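Local coordinates for viral structural protein 4 (PDB 6TZ0) that binds GTP through a P-loop nucleotide-binding domain and, seated on the viral RNA-dependent RNA polymerase, probably serves transcription as its NTPase partner, at residues A330-F335 with F548-S553; F335-V340 with R555-V560; T342-A347 with T481-I486; T348-A353 with D502-L507. All coordinates share one frame; numbering follows the deposited sequence.

Well into the chain, helix 326-340 supplies one side of contact 1 and, further along, of contact 2. The chain then turns through 342-347 into strand 347-353, giving the first halves of contacts 3 and 4. The closures come in the order 3, 4, 1, 2: 481-486 closes contact 3, 502-507 closes contact 4, helix 547-556 closes contact 1 and the C-terminal tail closes contact 2. Contacts 3 and 4 therefore cross, as do contacts 1 and 2, and the first pair nests inside the loops of the second. Contacts 3 and 4 set strand 347-353 between its two sheet neighbours; contacts 1 and 2 fasten the C-terminal end onto helix 326-340, which packs on that sheet.

Contact 1: residues A330-F335 with F548-S553; sequences AVLSKF and FEMLES
Leu332 and Met550 make the apolar part of this helix-helix contact. The two side chains cross at about a right angle, with both methyls of Leu332, CD1 and CD2, astride CG of Met550; CD1 lies 3.7 Å from that CG. Leu332 has CG anti to its carbonyl carbon (chi1 -69°), which sends the fork of the side chain across to the other helix. CD1 also rests 3.7 Å from the backbone O of Glu549. Met550 bends at chi3, and beyond Leu332 it reaches Phe362 and Tyr366 of helix 359-374.

Next to the leucine, the contact is between a small polar residue and carbon. Ser553 points at Leu332 and brings OG to 3.3 Å from Leu332 CB; this is also the pair with the nearest CA atoms, 6.4 Å apart.

The polar links lead outside the two segments: Glu549 OE1 accepts a hydrogen bond from Tyr546 N, and OE2 forms a salt bridge with Arg377 of the polymerase chain.

The short helical segments run 9.7 Å apart at closest approach and cross at -46°. Together with helix 359-374 they form the helical layer on one side of the parallel sheet, as in an alpha/beta P-loop domain; Met550 comes within about 8 Å, side chain to side chain, of the GTP-binding Lys359.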
loop_
_atom_site.group_PDB
_atom_site.type_symbol
_atom_site.label_atom_id
_atom_site.label_comp_id
_atom_site.label_asym_id
_atom_site.label_seq_id
_atom_site.Cartn_x
_atom_site.Cartn_y
_atom_site.Cartn_z
ATOM N N ALA B 330 10.387 -20.371 -16.063
ATOM C CA ALA B 330 9.366 -19.340 -15.930
ATOM C C ALA B 330 9.886 -17.972 -16.358
ATOM O O ALA B 330 9.243 -17.273 -17.149
ATOM C CB ALA B 330 8.874 -19.298 -14.492
ATOM N N VAL B 331 11.060 -17.582 -15.859
ATOM C CA VAL B 331 11.608 -16.271 -16.200
ATOM C C VAL B 331 12.058 -16.238 -17.662
ATOM O O VAL B 331 11.867 -15.236 -18.370
ATOM C CB VAL B 331 12.744 -15.916 -15.222
ATOM C CG1 VAL B 331 13.381 -14.597 -15.578
ATOM C CG2 VAL B 331 12.208 -15.856 -13.810
ATOM N N LEU B 332 12.591 -17.354 -18.161
ATOM C CA LEU B 332 12.993 -17.411 -19.562
ATOM C C LEU B 332 11.791 -17.393 -20.504
ATOM O O LEU B 332 11.844 -16.772 -21.571
ATOM C CB LEU B 332 13.844 -18.649 -19.799
ATOM C CG LEU B 332 15.225 -18.644 -19.155
ATOM C CD1 LEU B 332 15.823 -20.015 -19.269
ATOM C CD2 LEU B 332 16.112 -17.608 -19.805
ATOM N N SER B 333 10.686 -18.037 -20.126
ATOM C CA SER B 333 9.492 -17.974 -20.956
ATOM C C SER B 333 8.812 -16.617 -20.859
ATOM O O SER B 333 8.118 -16.211 -21.795
ATOM C CB SER B 333 8.518 -19.078 -20.564
ATOM O OG SER B 333 7.975 -18.824 -19.288
ATOM N N LYS B 334 8.991 -15.910 -19.743
ATOM C CA LYS B 334 8.562 -14.517 -19.658
ATOM C C LYS B 334 9.316 -13.659 -20.668
ATOM O O LYS B 334 8.719 -12.822 -21.366
ATOM C CB LYS B 334 8.783 -14.016 -18.232
ATOM C CG LYS B 334 8.185 -12.679 -17.894
ATOM C CD LYS B 334 8.422 -12.374 -16.432
ATOM C CE LYS B 334 7.800 -11.060 -16.036
ATOM N NZ LYS B 334 8.091 -10.739 -14.614
ATOM N N PHE B 335 10.623 -13.898 -20.801
ATOM C CA PHE B 335 11.396 -13.214 -21.835
ATOM C C PHE B 335 10.955 -13.604 -23.241
ATOM O O PHE B 335 10.906 -12.753 -24.132
ATOM C CB PHE B 335 12.886 -13.489 -21.666
ATOM C CG PHE B 335 13.723 -12.970 -22.798
ATOM C CD1 PHE B 335 13.825 -11.613 -23.032
ATOM C CD2 PHE B 335 14.428 -13.839 -23.612
ATOM C CE1 PHE B 335 14.594 -11.138 -24.070
ATOM C CE2 PHE B 335 15.202 -13.365 -24.644
ATOM C CZ PHE B 335 15.289 -12.015 -24.865
ATOM N N PHE B 548 21.903 -25.327 -20.250
ATOM C CA PHE B 548 20.977 -26.282 -20.855
ATOM C C PHE B 548 19.535 -25.884 -20.582
ATOM O O PHE B 548 18.647 -26.200 -21.375
ATOM C CB PHE B 548 21.259 -27.710 -20.364
ATOM C CG PHE B 548 20.758 -28.005 -18.975
ATOM C CD1 PHE B 548 21.480 -27.614 -17.865
ATOM C CD2 PHE B 548 19.593 -28.733 -18.783
ATOM C CE1 PHE B 548 21.020 -27.892 -16.599
ATOM C CE2 PHE B 548 19.132 -29.014 -17.517
ATOM C CZ PHE B 548 19.846 -28.599 -16.429
ATOM N N GLU B 549 19.303 -25.143 -19.498
ATOM C CA GLU B 549 17.979 -24.599 -19.225
ATOM C C GLU B 549 17.611 -23.502 -20.218
ATOM O O GLU B 549 16.463 -23.427 -20.670
ATOM C CB GLU B 549 17.933 -24.086 -17.791
ATOM C CG GLU B 549 18.080 -25.197 -16.776
ATOM C CD GLU B 549 18.121 -24.705 -15.348
ATOM O OE1 GLU B 549 18.262 -23.487 -15.130
ATOM O OE2 GLU B 549 17.986 -25.539 -14.433
ATOM N N MET B 550 18.574 -22.653 -20.584
ATOM C CA MET B 550 18.325 -21.638 -21.601
ATOM C C MET B 550 18.144 -22.234 -22.986
ATOM O O MET B 550 17.471 -21.630 -23.825
ATOM C CB MET B 550 19.444 -20.600 -21.623
ATOM C CG MET B 550 19.221 -19.473 -20.651
ATOM S SD MET B 550 20.496 -18.214 -20.581
ATOM C CE MET B 550 21.615 -19.051 -19.478
ATOM N N LEU B 551 18.729 -23.397 -23.260
ATOM C CA LEU B 551 18.429 -24.029 -24.540
ATOM C C LEU B 551 17.074 -24.733 -24.514
ATOM O O LEU B 551 16.332 -24.714 -25.511
ATOM C CB LEU B 551 19.540 -25.002 -24.919
ATOM C CG LEU B 551 20.888 -24.335 -25.167
ATOM C CD1 LEU B 551 21.960 -25.358 -25.476
ATOM C CD2 LEU B 551 20.776 -23.312 -26.282
ATOM N N GLU B 552 16.735 -25.347 -23.378
ATOM C CA GLU B 552 15.458 -26.031 -23.233
ATOM C C GLU B 552 14.298 -25.050 -23.275
ATOM O O GLU B 552 13.201 -25.409 -23.717
ATOM C CB GLU B 552 15.462 -26.820 -21.924
ATOM C CG GLU B 552 14.275 -27.736 -21.707
ATOM C CD GLU B 552 14.254 -28.906 -22.672
ATOM O OE1 GLU B 552 15.338 -29.318 -23.135
ATOM O OE2 GLU B 552 13.153 -29.413 -22.971
ATOM N N SER B 553 14.536 -23.809 -22.845
ATOM C CA SER B 553 13.529 -22.760 -22.951
ATOM C C SER B 553 13.164 -22.466 -24.401
ATOM O O SER B 553 11.986 -22.275 -24.719
ATOM C CB SER B 553 14.036 -21.494 -22.270
ATOM O OG SER B 553 13.123 -20.434 -22.448
#

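Contact 2: residues F335-V340 with R555-V560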
loop_
_atom_site.group_PDB
_atom_site.type_symbol
_atom_site.label_atom_id
_atom_site.label_comp_id
_atom_site.label_asym_id
_atom_site.label_seq_id
_atom_site.Cartn_x
_atom_site.Cartn_y
_atom_site.Cartn_z
ATOM N N PHE B 335 10.623 -13.898 -20.801
ATOM C CA PHE B 335 11.396 -13.214 -21.835
ATOM C C PHE B 335 10.955 -13.604 -23.241
ATOM O O PHE B 335 10.906 -12.753 -24.132
ATOM C CB PHE B 335 12.886 -13.489 -21.666
ATOM C CG PHE B 335 13.723 -12.970 -22.798
ATOM C CD1 PHE B 335 13.825 -11.613 -23.032
ATOM C CD2 PHE B 335 14.428 -13.839 -23.612
ATOM C CE1 PHE B 335 14.594 -11.138 -24.070
ATOM C CE2 PHE B 335 15.202 -13.365 -24.644
ATOM C CZ PHE B 335 15.289 -12.015 -24.865
ATOM N N LEU B 336 10.627 -14.877 -23.465
ATOM C CA LEU B 336 10.213 -15.284 -24.807
ATOM C C LEU B 336 8.842 -14.734 -25.173
ATOM O O LEU B 336 8.587 -14.436 -26.349
ATOM C CB LEU B 336 10.223 -16.800 -24.934
ATOM C CG LEU B 336 11.607 -17.430 -24.847
ATOM C CD1 LEU B 336 11.509 -18.925 -25.013
ATOM C CD2 LEU B 336 12.527 -16.820 -25.877
ATOM N N GLU B 337 7.958 -14.588 -24.184
ATOM C CA GLU B 337 6.695 -13.890 -24.393
ATOM C C GLU B 337 6.926 -12.428 -24.752
ATOM O O GLU B 337 6.208 -11.868 -25.588
ATOM C CB GLU B 337 5.827 -14.013 -23.141
ATOM C CG GLU B 337 4.518 -13.242 -23.180
ATOM C CD GLU B 337 3.561 -13.733 -24.247
ATOM O OE1 GLU B 337 3.570 -14.942 -24.558
ATOM O OE2 GLU B 337 2.813 -12.899 -24.801
ATOM N N ALA B 338 7.932 -11.795 -24.144
ATOM C CA ALA B 338 8.261 -10.427 -24.551
ATOM C C ALA B 338 8.873 -10.371 -25.949
ATOM O O ALA B 338 8.697 -9.378 -26.658
ATOM C CB ALA B 338 9.202 -9.785 -23.534
ATOM N N VAL B 339 9.599 -11.414 -26.352
ATOM C CA VAL B 339 10.183 -11.465 -27.692
ATOM C C VAL B 339 9.099 -11.599 -28.753
ATOM O O VAL B 339 9.143 -10.934 -29.794
ATOM C CB VAL B 339 11.214 -12.609 -27.772
ATOM C CG1 VAL B 339 11.633 -12.889 -29.199
ATOM C CG2 VAL B 339 12.432 -12.245 -26.995
ATOM N N VAL B 340 8.091 -12.429 -28.493
ATOM C CA VAL B 340 7.072 -12.699 -29.502
ATOM C C VAL B 340 6.109 -11.524 -29.663
ATOM O O VAL B 340 5.787 -11.136 -30.791
ATOM C CB VAL B 340 6.341 -14.009 -29.152
ATOM C CG1 VAL B 340 5.114 -14.209 -30.010
ATOM C CG2 VAL B 340 7.274 -15.173 -29.354
ATOM N N ARG B 555 13.633 -24.611 -26.922
ATOM C CA ARG B 555 13.030 -25.809 -27.506
ATOM C C ARG B 555 11.592 -26.039 -27.049
ATOM O O ARG B 555 10.809 -26.645 -27.785
ATOM C CB ARG B 555 13.869 -27.044 -27.203
ATOM C CG ARG B 555 15.160 -27.100 -27.973
ATOM C CD ARG B 555 15.913 -28.382 -27.692
ATOM N NE ARG B 555 15.214 -29.557 -28.204
ATOM C CZ ARG B 555 14.652 -30.492 -27.442
ATOM N NH1 ARG B 555 14.703 -30.393 -26.121
ATOM N NH2 ARG B 555 14.041 -31.526 -27.998
ATOM N N ARG B 556 11.214 -25.571 -25.864
ATOM C CA ARG B 556 9.861 -25.839 -25.391
ATOM C C ARG B 556 8.841 -24.791 -25.807
ATOM O O ARG B 556 7.638 -25.045 -25.697
ATOM C CB ARG B 556 9.837 -25.970 -23.868
ATOM C CG ARG B 556 10.496 -27.225 -23.368
ATOM C CD ARG B 556 10.303 -27.388 -21.886
ATOM N NE ARG B 556 10.961 -28.594 -21.403
ATOM C CZ ARG B 556 10.922 -29.012 -20.147
ATOM N NH1 ARG B 556 10.237 -28.332 -19.244
ATOM N NH2 ARG B 556 11.555 -30.122 -19.801
ATOM N N TRP B 557 9.281 -23.628 -26.268
ATOM C CA TRP B 557 8.362 -22.571 -26.663
ATOM C C TRP B 557 7.746 -22.918 -28.009
ATOM O O TRP B 557 8.466 -23.202 -28.969
ATOM C CB TRP B 557 9.101 -21.237 -26.734
ATOM C CG TRP B 557 8.234 -20.042 -26.945
ATOM C CD1 TRP B 557 8.037 -19.375 -28.111
ATOM C CD2 TRP B 557 7.468 -19.351 -25.954
ATOM N NE1 TRP B 557 7.187 -18.320 -27.915
ATOM C CE2 TRP B 557 6.820 -18.285 -26.598
ATOM C CE3 TRP B 557 7.256 -19.537 -24.586
ATOM C CZ2 TRP B 557 5.979 -17.407 -25.924
ATOM C CZ3 TRP B 557 6.424 -18.662 -23.919
ATOM C CH2 TRP B 557 5.797 -17.610 -24.588
ATOM N N LYS B 558 6.420 -22.921 -28.079
ATOM C CA LYS B 558 5.750 -23.180 -29.346
ATOM C C LYS B 558 5.775 -21.911 -30.193
ATOM O O LYS B 558 5.296 -20.853 -29.772
ATOM C CB LYS B 558 4.335 -23.722 -29.116
ATOM C CG LYS B 558 3.372 -22.881 -28.291
ATOM C CD LYS B 558 2.067 -23.623 -28.066
ATOM C CE LYS B 558 1.278 -23.757 -29.358
ATOM N NZ LYS B 558 -0.044 -24.404 -29.143
ATOM N N TRP B 559 6.389 -21.999 -31.365
ATOM C CA TRP B 559 6.626 -20.815 -32.168
ATOM C C TRP B 559 5.507 -20.627 -33.186
ATOM O O TRP B 559 4.573 -21.427 -33.273
ATOM C CB TRP B 559 7.985 -20.898 -32.854
ATOM C CG TRP B 559 9.132 -20.836 -31.908
ATOM C CD1 TRP B 559 9.898 -21.876 -31.486
ATOM C CD2 TRP B 559 9.630 -19.674 -31.240
ATOM N NE1 TRP B 559 10.855 -21.435 -30.610
ATOM C CE2 TRP B 559 10.711 -20.084 -30.441
ATOM C CE3 TRP B 559 9.275 -18.322 -31.250
ATOM C CZ2 TRP B 559 11.436 -19.196 -29.656
ATOM C CZ3 TRP B 559 9.995 -17.442 -30.468
ATOM C CH2 TRP B 559 11.063 -17.883 -29.682
ATOM N N VAL B 560 5.631 -19.549 -33.966
ATOM C CA VAL B 560 4.656 -19.050 -34.945
ATOM C C VAL B 560 3.300 -18.767 -34.289
ATOM O O VAL B 560 2.497 -19.666 -34.037
ATOM C CB VAL B 560 4.513 -20.010 -36.152
ATOM C CG1 VAL B 560 3.519 -19.463 -37.160
ATOM C CG2 VAL B 560 5.870 -20.257 -36.796
#
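Where helix 547-556 gives way to the C-terminal tail, Trp557 and Trp559 fold back onto Leu336, Glu337 and Val340 near the end of helix 326-340. Leu336 forms a CH-pi contact: its CB stands over the face of Trp557, 4.0 Å from the centroid of the six-membered ring and 14° off the ring normal. CD1 of the same leucine runs on past the ring to Trp557 CB, 3.8 Å away, the two side chains sliding by one another in opposite directions. Trp557 has CG anti to its backbone N (chi1 -172°), which lays the indole along the helix surface. At the ring's edge, near its plane, Glu337 OE1 approaches CH2 to 3.5 Å, the carboxylate being turned 59° from the indole. Val340 reaches both tryptophans through a single methyl, CG2, which is 3.5 Å from Trp557 NE1 and 3.7 Å from Trp559 CZ3. The indoles also meet each other, CD1 of Trp557 sitting over the face of Trp559, which also touches Ala373 of helix 359-374. This is an aromatic C-terminal tail packed over a helix at the surface of an alpha/beta domain, away from the GTP-binding residues.

Contact 3: residues T342-A347 with T481-I486; sequences TNVINA and TPRTLI
Ala347 and Thr484 pair as a parallel beta bridge, their CA atoms 5.0 Å apart, where the loop after helix 326-340 straightens into strand 347-353. Two backbone bonds flank the bridge: Leu485 N donates to Ala347 O at 3.1 Å, while Ala347 N to Arg483 O, at 3.4 Å, is weak. Thr484 CA adds a CA-H...O contact to Ala347 O at 3.3 Å. The side chains of the bridged pair lie on one face of the sheet, and Thr484 OG1 bonds to Val377 O beside strand 378-381.

Arg483 carries most of the side-chain contact. With CG anti to the backbone N (chi1 176°) and the chain extended as far as NE, it runs alongside the loop, its CG 3.2 Å from Ile345 O. The guanidinium meets Val344 O at its edge: NH2 donates over 2.8 Å with an N-H...O angle of 162°. That oxygen lies close to the guanidinium plane, but seen from Val344 the donor stands above the carbonyl plane, 38° out of it. The same head group serves the end of helix 326-340, NH1 bonding to Val339 O and NH2 more weakly to Ala338 O, so one arginine ties down both the helix terminus and the turn that follows. Toward the polymerase chain, Val344 and Ile345 pack on its Lys631 and Phe627. The arrangement is a helix-to-strand connection in an alpha/beta domain, pinned by an arginine just ahead of the adjoining parallel strand.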
loop_
_atom_site.group_PDB
_atom_site.type_symbol
_atom_site.label_atom_id
_atom_site.label_comp_id
_atom_site.label_asym_id
_atom_site.label_seq_id
_atom_site.Cartn_x
_atom_site.Cartn_y
_atom_site.Cartn_z
ATOM N N THR B 342 3.671 -8.303 -30.006
ATOM C CA THR B 342 3.691 -7.071 -30.783
ATOM C C THR B 342 3.356 -5.836 -29.963
ATOM O O THR B 342 3.442 -4.722 -30.487
ATOM C CB THR B 342 2.707 -7.172 -31.951
ATOM O OG1 THR B 342 1.394 -7.436 -31.445
ATOM C CG2 THR B 342 3.115 -8.282 -32.901
ATOM N N ASN B 343 2.970 -6.001 -28.704
ATOM C CA ASN B 343 2.666 -4.876 -27.837
ATOM C C ASN B 343 3.913 -4.328 -27.159
ATOM O O ASN B 343 3.863 -3.248 -26.564
ATOM C CB ASN B 343 1.652 -5.307 -26.775
ATOM C CG ASN B 343 0.899 -4.146 -26.172
ATOM O OD1 ASN B 343 1.005 -3.014 -26.631
ATOM N ND2 ASN B 343 0.144 -4.420 -25.118
ATOM N N VAL B 344 5.026 -5.040 -27.244
ATOM C CA VAL B 344 6.281 -4.640 -26.626
ATOM C C VAL B 344 7.188 -4.088 -27.711
ATOM O O VAL B 344 7.429 -4.754 -28.725
ATOM C CB VAL B 344 6.936 -5.828 -25.902
ATOM C CG1 VAL B 344 8.317 -5.476 -25.439
ATOM C CG2 VAL B 344 6.087 -6.247 -24.722
ATOM N N ILE B 345 7.685 -2.868 -27.514
ATOM C CA ILE B 345 8.544 -2.264 -28.527
ATOM C C ILE B 345 9.960 -2.818 -28.441
ATOM O O ILE B 345 10.523 -3.254 -29.448
ATOM C CB ILE B 345 8.518 -0.728 -28.420
ATOM C CG1 ILE B 345 7.129 -0.209 -28.779
ATOM C CG2 ILE B 345 9.555 -0.109 -29.335
ATOM C CD1 ILE B 345 6.927 1.253 -28.530
ATOM N N ASN B 346 10.555 -2.832 -27.250
ATOM C CA ASN B 346 11.901 -3.363 -27.060
ATOM C C ASN B 346 11.897 -4.429 -25.976
ATOM O O ASN B 346 11.326 -4.221 -24.903
ATOM C CB ASN B 346 12.891 -2.262 -26.681
ATOM C CG ASN B 346 13.020 -1.205 -27.741
ATOM O OD1 ASN B 346 12.747 -0.035 -27.495
ATOM N ND2 ASN B 346 13.425 -1.611 -28.934
ATOM N N ALA B 347 12.549 -5.557 -26.251
ATOM C CA ALA B 347 12.667 -6.661 -25.306
ATOM C C ALA B 347 14.139 -6.928 -25.037
ATOM O O ALA B 347 14.933 -7.037 -25.973
ATOM C CB ALA B 347 11.989 -7.923 -25.838
ATOM N N THR B 481 19.469 0.009 -33.934
ATOM C CA THR B 481 19.697 -1.076 -32.999
ATOM C C THR B 481 18.593 -2.127 -33.139
ATOM O O THR B 481 17.461 -1.803 -33.507
ATOM C CB THR B 481 19.771 -0.534 -31.568
ATOM O OG1 THR B 481 20.087 -1.589 -30.655
ATOM C CG2 THR B 481 18.481 0.147 -31.149
ATOM N N PRO B 482 18.919 -3.402 -32.941
ATOM C CA PRO B 482 17.903 -4.446 -33.079
ATOM C C PRO B 482 16.875 -4.393 -31.962
ATOM O O PRO B 482 17.088 -3.801 -30.903
ATOM C CB PRO B 482 18.715 -5.741 -33.026
ATOM C CG PRO B 482 20.053 -5.349 -33.457
ATOM C CD PRO B 482 20.272 -3.978 -32.922
ATOM N N ARG B 483 15.733 -5.020 -32.232
ATOM C CA ARG B 483 14.605 -4.963 -31.309
ATOM C C ARG B 483 14.871 -5.775 -30.047
ATOM O O ARG B 483 14.590 -5.320 -28.933
ATOM C CB ARG B 483 13.344 -5.458 -32.010
ATOM C CG ARG B 483 12.160 -5.518 -31.102
ATOM C CD ARG B 483 10.934 -6.058 -31.771
ATOM N NE ARG B 483 9.853 -6.164 -30.804
ATOM C CZ ARG B 483 9.632 -7.242 -30.063
ATOM N NH1 ARG B 483 10.407 -8.304 -30.194
ATOM N NH2 ARG B 483 8.628 -7.263 -29.204
ATOM N N THR B 484 15.405 -6.981 -30.201
ATOM C CA THR B 484 15.677 -7.862 -29.076
ATOM C C THR B 484 17.168 -7.831 -28.773
ATOM O O THR B 484 17.983 -8.207 -29.618
ATOM C CB THR B 484 15.214 -9.286 -29.372
ATOM O OG1 THR B 484 15.938 -9.795 -30.491
ATOM C CG2 THR B 484 13.738 -9.301 -29.710
ATOM N N LEU B 485 17.517 -7.383 -27.571
ATOM C CA LEU B 485 18.896 -7.327 -27.111
ATOM C C LEU B 485 19.144 -8.335 -26.000
ATOM O O LEU B 485 18.245 -8.678 -25.229
ATOM C CB LEU B 485 19.263 -5.940 -26.585
ATOM C CG LEU B 485 19.433 -4.771 -27.542
ATOM C CD1 LEU B 485 19.631 -3.499 -26.749
ATOM C CD2 LEU B 485 20.616 -5.012 -28.457
ATOM N N ILE B 486 20.386 -8.799 -25.928
ATOM C CA ILE B 486 20.874 -9.612 -24.825
ATOM C C ILE B 486 22.105 -8.908 -24.283
ATOM O O ILE B 486 23.130 -8.822 -24.970
ATOM C CB ILE B 486 21.201 -11.045 -25.254
ATOM C CG1 ILE B 486 19.926 -11.771 -25.665
ATOM C CG2 ILE B 486 21.881 -11.790 -24.127
ATOM C CD1 ILE B 486 20.185 -13.072 -26.337
#

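Contact 4: residues T348-A353 with D502-L507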
loop_
_atom_site.group_PDB
_atom_site.type_symbol
_atom_site.label_atom_id
_atom_site.label_comp_id
_atom_site.label_asym_id
_atom_site.label_seq_id
_atom_site.Cartn_x
_atom_site.Cartn_y
_atom_site.Cartn_z
ATOM N N THR B 348 14.501 -7.035 -23.763
ATOM C CA THR B 348 15.900 -7.160 -23.376
ATOM C C THR B 348 16.026 -8.189 -22.264
ATOM O O THR B 348 15.219 -8.197 -21.332
ATOM C CB THR B 348 16.454 -5.800 -22.924
ATOM O OG1 THR B 348 16.209 -4.820 -23.936
ATOM C CG2 THR B 348 17.947 -5.872 -22.675
ATOM N N LEU B 349 17.017 -9.069 -22.375
ATOM C CA LEU B 349 17.357 -10.023 -21.328
ATOM C C LEU B 349 18.700 -9.635 -20.734
ATOM O O LEU B 349 19.702 -9.583 -21.450
ATOM C CB LEU B 349 17.423 -11.449 -21.869
ATOM C CG LEU B 349 17.688 -12.535 -20.829
ATOM C CD1 LEU B 349 16.506 -12.647 -19.899
ATOM C CD2 LEU B 349 18.001 -13.862 -21.477
ATOM N N VAL B 350 18.724 -9.375 -19.432
ATOM C CA VAL B 350 19.964 -9.089 -18.721
ATOM C C VAL B 350 20.454 -10.379 -18.084
ATOM O O VAL B 350 19.721 -11.026 -17.328
ATOM C CB VAL B 350 19.773 -7.989 -17.669
ATOM C CG1 VAL B 350 21.067 -7.758 -16.916
ATOM C CG2 VAL B 350 19.330 -6.719 -18.333
ATOM N N VAL B 351 21.692 -10.758 -18.389
ATOM C CA VAL B 351 22.290 -11.994 -17.901
ATOM C C VAL B 351 23.521 -11.633 -17.085
ATOM O O VAL B 351 24.500 -11.112 -17.629
ATOM C CB VAL B 351 22.661 -12.941 -19.046
ATOM C CG1 VAL B 351 23.341 -14.173 -18.500
ATOM C CG2 VAL B 351 21.435 -13.318 -19.832
ATOM N N TYR B 352 23.480 -11.912 -15.787
ATOM C CA TYR B 352 24.633 -11.724 -14.922
ATOM C C TYR B 352 25.403 -13.025 -14.772
ATOM O O TYR B 352 24.823 -14.111 -14.743
ATOM C CB TYR B 352 24.228 -11.233 -13.538
ATOM C CG TYR B 352 23.642 -9.855 -13.522
ATOM C CD1 TYR B 352 24.441 -8.752 -13.723
ATOM C CD2 TYR B 352 22.299 -9.656 -13.250
ATOM C CE1 TYR B 352 23.919 -7.491 -13.702
ATOM C CE2 TYR B 352 21.770 -8.396 -13.211
ATOM C CZ TYR B 352 22.588 -7.316 -13.441
ATOM O OH TYR B 352 22.079 -6.047 -13.408
ATOM N N ALA B 353 26.719 -12.900 -14.661
ATOM C CA ALA B 353 27.583 -14.056 -14.491
ATOM C C ALA B 353 28.871 -13.604 -13.830
ATOM O O ALA B 353 29.232 -12.426 -13.878
ATOM C CB ALA B 353 27.883 -14.736 -15.825
ATOM N N ASP B 502 12.184 -6.777 -17.603
ATOM C CA ASP B 502 11.406 -7.447 -16.585
ATOM C C ASP B 502 11.984 -8.817 -16.290
ATOM O O ASP B 502 11.467 -9.520 -15.420
ATOM C CB ASP B 502 9.950 -7.587 -17.038
ATOM C CG ASP B 502 8.984 -7.664 -15.893
ATOM O OD1 ASP B 502 9.432 -7.627 -14.732
ATOM O OD2 ASP B 502 7.769 -7.726 -16.163
ATOM N N THR B 503 13.026 -9.223 -17.007
ATOM C CA THR B 503 13.616 -10.549 -16.893
ATOM C C THR B 503 15.123 -10.405 -16.764
ATOM O O THR B 503 15.807 -10.123 -17.751
ATOM C CB THR B 503 13.270 -11.411 -18.104
ATOM O OG1 THR B 503 13.633 -10.710 -19.296
ATOM C CG2 THR B 503 11.797 -11.750 -18.146
ATOM N N THR B 504 15.639 -10.605 -15.559
ATOM C CA THR B 504 17.073 -10.691 -15.335
ATOM C C THR B 504 17.394 -11.980 -14.594
ATOM O O THR B 504 16.771 -12.297 -13.577
ATOM C CB THR B 504 17.605 -9.450 -14.594
ATOM O OG1 THR B 504 18.944 -9.678 -14.143
ATOM C CG2 THR B 504 16.724 -9.033 -13.460
ATOM N N VAL B 505 18.335 -12.740 -15.144
ATOM C CA VAL B 505 18.726 -14.035 -14.616
ATOM C C VAL B 505 20.195 -13.977 -14.241
ATOM O O VAL B 505 20.913 -13.042 -14.586
ATOM C CB VAL B 505 18.473 -15.177 -15.615
ATOM C CG1 VAL B 505 17.010 -15.280 -15.932
ATOM C CG2 VAL B 505 19.275 -14.960 -16.877
ATOM N N LEU B 506 20.642 -15.008 -13.535
ATOM C CA LEU B 506 22.048 -15.179 -13.214
ATOM C C LEU B 506 22.508 -16.510 -13.784
ATOM O O LEU B 506 21.840 -17.530 -13.604
ATOM C CB LEU B 506 22.280 -15.107 -11.705
ATOM C CG LEU B 506 23.701 -14.874 -11.187
ATOM C CD1 LEU B 506 23.625 -14.049 -9.933
ATOM C CD2 LEU B 506 24.413 -16.159 -10.880
ATOM N N LEU B 507 23.649 -16.492 -14.456
ATOM C CA LEU B 507 24.180 -17.652 -15.152
ATOM C C LEU B 507 25.289 -18.312 -14.345
ATOM O O LEU B 507 26.174 -17.638 -13.817
ATOM C CB LEU B 507 24.691 -17.225 -16.532
ATOM C CG LEU B 507 25.373 -18.153 -17.534
ATOM C CD1 LEU B 507 25.007 -17.777 -18.927
ATOM C CD2 LEU B 507 26.852 -17.952 -17.409
#
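Val350 and Val505 begin the backbone ladder that joins strand 347-353 to the parallel strand 504-507: Val505 N donates to Val350 O at 3.1 Å. Tyr352 N donates to Val505 O over the same 3.1 Å in an almost straight bond (178°), and Tyr352 O accepts from Leu507 N at 2.7 Å. Ahead of these, Val350 N to Thr503 O is weak. The CA atoms of Thr504 and Leu506 add CA-H...O contacts to Val350 O and Tyr352 O.

Strand 347-353 is the central strand of a five-stranded parallel sheet whose order, 2-3-1-4-5, is that of kinase-type P-loop domains. Ala353 probably opens a Walker A-like P-loop; Gly358, Lys359 and Thr360 further along it are seen to bind GTP.

Apolar contacts dominate the face bearing Val351, Val505 and Leu507. Val351 and Val505 lie side by side, CG2 to CG2 at 4.0 Å, while Val351 CG1, anti to the backbone N (chi1 177°), points on to Leu507 CB at 3.9 Å. Further along, Ala353 CB touches Leu507 CD2 at 3.7 Å, next to the side chain of Lys359. Helix 326-340 covers this face with Val331 on Val505.

Mixed polar and aromatic contacts mark the opposite face. Thr504 stands parallel to Val350, and the Tyr352 ring crosses Thr504 at a slant, CE2 lying 3.2 Å from OG1. Val350 CG1 sits over one face of that ring, toward its rim, and Thr504 also packs against Gln617 of the polymerase chain.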